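Local coordinates for protein putative MAR1 (Leishmania donovani, PDB 1X9G) that is of unknown function but belongs to the isochorismatase superfamily, and has been put forward as a possible ribonuclease, at residues A50-V55 with S171-M176; V64-P69 with G73-E78. One frame throughout, in Å; residues are numbered along the deposited sequence.

How the contacts relate
Strand 21-26, helix 39-55 and strand 60-67 form a beta-alpha-beta crossover in the six-stranded parallel sheet, and both contacts hang on it. Contact 1 sets the last turns of helix 39-55 against helix 169-176; contact 2 folds the loop after strand 60-67 back over that strand's far end. The two centres lie about 22 Å apart and the nearest atoms about 7 Å, and contact 2 is nested inside the chain loop that contact 1 closes. The same helix 39-55 serves both regions, since Val76 and Glu78 of the 73-78 loop reach its beginning at Phe39 and Val43. Contact 2 lies at the strand end where this superfamily usually keeps its active site; contact 1 lies between helices packed on the sheet.

Contact 1 (A50-V55 with S171-M176); sequences ARLHEV and SILLQM
Ile172 O takes two backbone N-H groups, Gln175 N at 3.2 Å and Met176 N at 3.3 Å, and so holds the closing turn of helix 169-176 that brings Met176 up to Leu52. This is helix-helix packing in the alpha/beta isochorismatase fold, over the parallel sheet: Leu52 and Met176 both also rest on Phe23 of strand 21-26, and Ile188 of helix 185-191 touches Leu52 and Leu173. A single methyl, Leu52 CD2, makes the contact. With CG anti to the backbone N (chi1 178°), Leu52 reaches straight across between the helices, its CD2 tightly against Leu173 CD2 at 3.3 Å. The two side chains run alongside and point opposite ways. With CG anti to the carbonyl carbon (chi1 -74°), Met176 places its sulfur by the same methyl, SD lying 4.2 Å from Leu52 CD2. Within helix 39-55, Arg51 NE also makes a salt bridge to Glu54 OE1, at 2.8 Å. On helix 169-176, Ser171 OG is bonded to His118 O of the second subunit and also receives Gln175 NE2 at 2.8 Å, just 5° out of the amide plane.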
# COMPACT_ATOMS: atom_id res chain seq x y z
N ALA A 50 -1.75 -18.04 23.67
CA ALA A 50 -2.45 -18.88 24.65
C ALA A 50 -1.71 -18.72 25.94
O ALA A 50 -2.31 -18.37 26.95
CB ALA A 50 -2.52 -20.36 24.22
N ARG A 51 -0.39 -18.92 25.86
CA ARG A 51 0.51 -18.79 27.01
C ARG A 51 0.54 -17.36 27.54
O ARG A 51 0.59 -17.14 28.77
CB ARG A 51 1.92 -19.26 26.67
CG ARG A 51 2.01 -20.68 26.04
CD ARG A 51 1.64 -21.79 26.99
NE ARG A 51 0.20 -21.92 27.24
CZ ARG A 51 -0.66 -22.48 26.38
NH1 ARG A 51 -0.23 -22.88 25.17
NH2 ARG A 51 -1.97 -22.59 26.70
N LEU A 52 0.50 -16.39 26.63
CA LEU A 52 0.41 -14.98 26.99
C LEU A 52 -0.83 -14.66 27.84
O LEU A 52 -0.74 -13.89 28.81
CB LEU A 52 0.44 -14.08 25.72
CG LEU A 52 0.30 -12.59 26.04
CD1 LEU A 52 1.48 -12.25 26.91
CD2 LEU A 52 0.21 -11.64 24.82
N HIS A 53 -1.98 -15.18 27.44
CA HIS A 53 -3.23 -14.90 28.14
C HIS A 53 -3.21 -15.48 29.57
O HIS A 53 -3.71 -14.84 30.49
CB HIS A 53 -4.42 -15.42 27.33
CG HIS A 53 -5.58 -15.91 28.15
ND1 HIS A 53 -6.43 -15.06 28.83
CD2 HIS A 53 -6.03 -17.17 28.39
CE1 HIS A 53 -7.35 -15.78 29.45
NE2 HIS A 53 -7.13 -17.06 29.21
N GLU A 54 -2.62 -16.67 29.73
CA GLU A 54 -2.35 -17.25 31.06
C GLU A 54 -1.47 -16.35 31.93
O GLU A 54 -1.69 -16.26 33.12
CB GLU A 54 -1.77 -18.65 30.94
CG GLU A 54 -2.80 -19.58 30.37
CD GLU A 54 -2.24 -20.84 29.81
OE1 GLU A 54 -1.04 -20.87 29.46
OE2 GLU A 54 -3.01 -21.82 29.70
N VAL A 55 -0.50 -15.66 31.33
CA VAL A 55 0.27 -14.62 32.03
C VAL A 55 -0.67 -13.52 32.55
O VAL A 55 -0.53 -13.06 33.67
CB VAL A 55 1.39 -13.99 31.15
CG1 VAL A 55 2.07 -12.88 31.88
CG2 VAL A 55 2.43 -15.01 30.75
N SER A 171 5.63 -8.16 17.61
CA SER A 171 5.24 -6.75 17.75
C SER A 171 4.14 -6.59 18.77
O SER A 171 4.19 -5.72 19.59
CB SER A 171 4.68 -6.20 16.43
OG SER A 171 4.75 -4.78 16.44
N ILE A 172 3.12 -7.42 18.67
CA ILE A 172 1.97 -7.37 19.58
C ILE A 172 2.28 -7.68 21.06
O ILE A 172 1.75 -6.97 21.94
CB ILE A 172 0.84 -8.30 19.06
CG1 ILE A 172 0.10 -7.63 17.89
CG2 ILE A 172 -0.19 -8.62 20.15
CD1 ILE A 172 -0.92 -8.61 17.20
N LEU A 173 3.10 -8.71 21.36
CA LEU A 173 3.48 -8.95 22.76
C LEU A 173 4.17 -7.74 23.39
O LEU A 173 3.78 -7.31 24.45
CB LEU A 173 4.35 -10.20 22.97
CG LEU A 173 3.90 -11.62 22.58
CD1 LEU A 173 4.45 -12.64 23.56
CD2 LEU A 173 2.36 -11.82 22.38
N LEU A 174 5.13 -7.17 22.69
CA LEU A 174 5.84 -5.96 23.06
C LEU A 174 5.00 -4.70 23.19
O LEU A 174 5.43 -3.72 23.83
CB LEU A 174 6.91 -5.71 22.00
CG LEU A 174 8.02 -6.76 21.96
CD1 LEU A 174 9.20 -6.32 21.10
CD2 LEU A 174 8.53 -7.12 23.40
N GLN A 175 3.85 -4.67 22.54
CA GLN A 175 3.04 -3.47 22.53
C GLN A 175 2.19 -3.46 23.79
O GLN A 175 1.88 -2.41 24.33
CB GLN A 175 2.15 -3.43 21.29
CG GLN A 175 2.82 -2.94 19.96
CD GLN A 175 1.89 -3.19 18.77
OE1 GLN A 175 0.72 -2.86 18.83
NE2 GLN A 175 2.39 -3.83 17.72
N MET A 176 1.80 -4.65 24.23
CA MET A 176 1.05 -4.80 25.44
C MET A 176 1.88 -4.65 26.76
O MET A 176 1.32 -4.30 27.79
CB MET A 176 0.32 -6.14 25.41
CG MET A 176 -0.88 -6.20 24.46
SD MET A 176 -1.53 -7.89 24.16
CE MET A 176 -2.97 -7.88 25.26

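Contact 2 (V64-P69 with G73-E78)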
# COMPACT_ATOMS: atom_id res chain seq x y z
N VAL A 64 -12.07 -19.73 20.94
CA VAL A 64 -11.79 -20.66 19.86
C VAL A 64 -13.13 -20.83 19.19
O VAL A 64 -14.11 -21.14 19.86
CB VAL A 64 -11.34 -22.04 20.42
CG1 VAL A 64 -11.14 -23.06 19.32
CG2 VAL A 64 -10.08 -21.90 21.30
N THR A 65 -13.19 -20.58 17.89
CA THR A 65 -14.37 -20.98 17.12
C THR A 65 -13.97 -22.19 16.28
O THR A 65 -12.84 -22.25 15.74
CB THR A 65 -14.88 -19.87 16.18
OG1 THR A 65 -13.90 -19.65 15.18
CG2 THR A 65 -15.09 -18.58 16.91
N GLU A 66 -14.88 -23.17 16.18
CA GLU A 66 -14.74 -24.24 15.20
C GLU A 66 -15.92 -24.11 14.28
O GLU A 66 -17.06 -23.99 14.73
CB GLU A 66 -14.78 -25.64 15.81
CG GLU A 66 -14.30 -25.83 17.24
CD GLU A 66 -14.05 -27.29 17.56
OE1 GLU A 66 -15.03 -28.06 17.70
OE2 GLU A 66 -12.87 -27.67 17.67
N HIS A 67 -15.62 -24.18 12.99
CA HIS A 67 -16.59 -24.01 11.93
C HIS A 67 -17.00 -25.37 11.41
O HIS A 67 -16.14 -26.18 11.08
CB HIS A 67 -15.93 -23.24 10.78
CG HIS A 67 -16.87 -22.89 9.69
ND1 HIS A 67 -17.66 -21.75 9.73
CD2 HIS A 67 -17.18 -23.53 8.54
CE1 HIS A 67 -18.38 -21.69 8.63
NE2 HIS A 67 -18.12 -22.76 7.90
N TYR A 68 -18.31 -25.59 11.31
CA TYR A 68 -18.92 -26.91 11.00
C TYR A 68 -18.01 -28.09 11.40
O TYR A 68 -17.52 -28.82 10.55
CB TYR A 68 -19.29 -26.95 9.53
CG TYR A 68 -20.24 -28.06 9.13
CD1 TYR A 68 -19.83 -29.08 8.25
CD2 TYR A 68 -21.55 -28.09 9.62
CE1 TYR A 68 -20.69 -30.11 7.88
CE2 TYR A 68 -22.43 -29.12 9.25
CZ TYR A 68 -21.99 -30.12 8.38
OH TYR A 68 -22.86 -31.13 8.00
N PRO A 69 -17.79 -28.26 12.73
CA PRO A 69 -16.76 -29.19 13.26
C PRO A 69 -16.86 -30.65 12.76
O PRO A 69 -15.91 -31.15 12.14
CB PRO A 69 -16.95 -29.13 14.78
CG PRO A 69 -17.82 -27.99 15.03
CD PRO A 69 -18.53 -27.57 13.80
N GLY A 73 -13.71 -31.52 10.73
CA GLY A 73 -12.74 -30.82 11.54
C GLY A 73 -13.03 -30.46 12.99
O GLY A 73 -13.92 -29.66 13.27
N ARG A 74 -12.23 -31.02 13.89
CA ARG A 74 -12.08 -30.49 15.25
C ARG A 74 -10.76 -29.73 15.39
O ARG A 74 -9.85 -29.94 14.59
CB ARG A 74 -12.12 -31.64 16.25
CG ARG A 74 -12.74 -31.30 17.57
CD ARG A 74 -13.79 -32.32 17.99
NE ARG A 74 -13.70 -32.46 19.43
CZ ARG A 74 -14.64 -32.96 20.23
NH1 ARG A 74 -15.82 -33.37 19.76
NH2 ARG A 74 -14.41 -33.06 21.54
N ILE A 75 -10.65 -28.87 16.42
CA ILE A 75 -9.52 -27.93 16.56
C ILE A 75 -8.18 -28.60 16.85
O ILE A 75 -7.83 -28.83 18.00
CB ILE A 75 -9.83 -26.72 17.55
CG1 ILE A 75 -8.87 -25.53 17.31
CG2 ILE A 75 -9.89 -27.16 19.02
CD1 ILE A 75 -7.93 -25.08 18.47
N VAL A 76 -7.43 -28.88 15.79
CA VAL A 76 -6.08 -29.48 15.86
C VAL A 76 -5.45 -29.55 17.28
O VAL A 76 -5.31 -28.51 17.96
CB VAL A 76 -5.14 -28.81 14.82
CG1 VAL A 76 -3.65 -28.99 15.18
CG2 VAL A 76 -5.46 -29.33 13.40
N PRO A 77 -5.11 -30.78 17.74
CA PRO A 77 -4.57 -31.06 19.08
C PRO A 77 -3.32 -30.29 19.44
O PRO A 77 -3.19 -29.84 20.58
CB PRO A 77 -4.26 -32.58 19.05
CG PRO A 77 -4.29 -32.96 17.62
CD PRO A 77 -5.26 -32.04 16.97
N GLU A 78 -2.40 -30.14 18.50
CA GLU A 78 -1.18 -29.40 18.76
C GLU A 78 -1.41 -27.96 19.31
O GLU A 78 -0.49 -27.32 19.82
CB GLU A 78 -0.23 -29.50 17.54
CG GLU A 78 0.83 -28.39 17.37
CD GLU A 78 1.97 -28.40 18.42
OE1 GLU A 78 2.83 -29.32 18.35
OE2 GLU A 78 2.04 -27.47 19.27
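Glu66 lays its carboxylate across the branched base of Ile75 at about a right angle, OE2 resting 3.2 Å from Ile75 CB. The same oxygen accepts the backbone N-H of Ile75, the Ile75 N to Glu66 OE2 distance being 2.8 Å. That bond is bent (137° at the hydrogen) and comes in on the syn side, 33° out of the carboxylate plane. It ties the loop to the strand through a side chain. Beside it, Arg74 CG passes 3.6 Å from Glu66 OE2, while the guanidinium turns off with its plane 70° from the carboxylate; the opposite charges are near but do not touch. Val64, two residues back on the same face of strand 60-67, meets the far end of the isoleucine, its CG1 being 3.9 Å from Ile75 CD1. Ile75 CG1, anti to its own backbone N, is thereby put on the Val64 side, also 3.9 Å from Val64 CG1. Thr65 points away from the loop, bonding Asp27 through OG1. A loop folding back over a C-terminal strand end fits the parallel alpha/beta fold of isochorismatase-like proteins, in which such ends commonly border the active site.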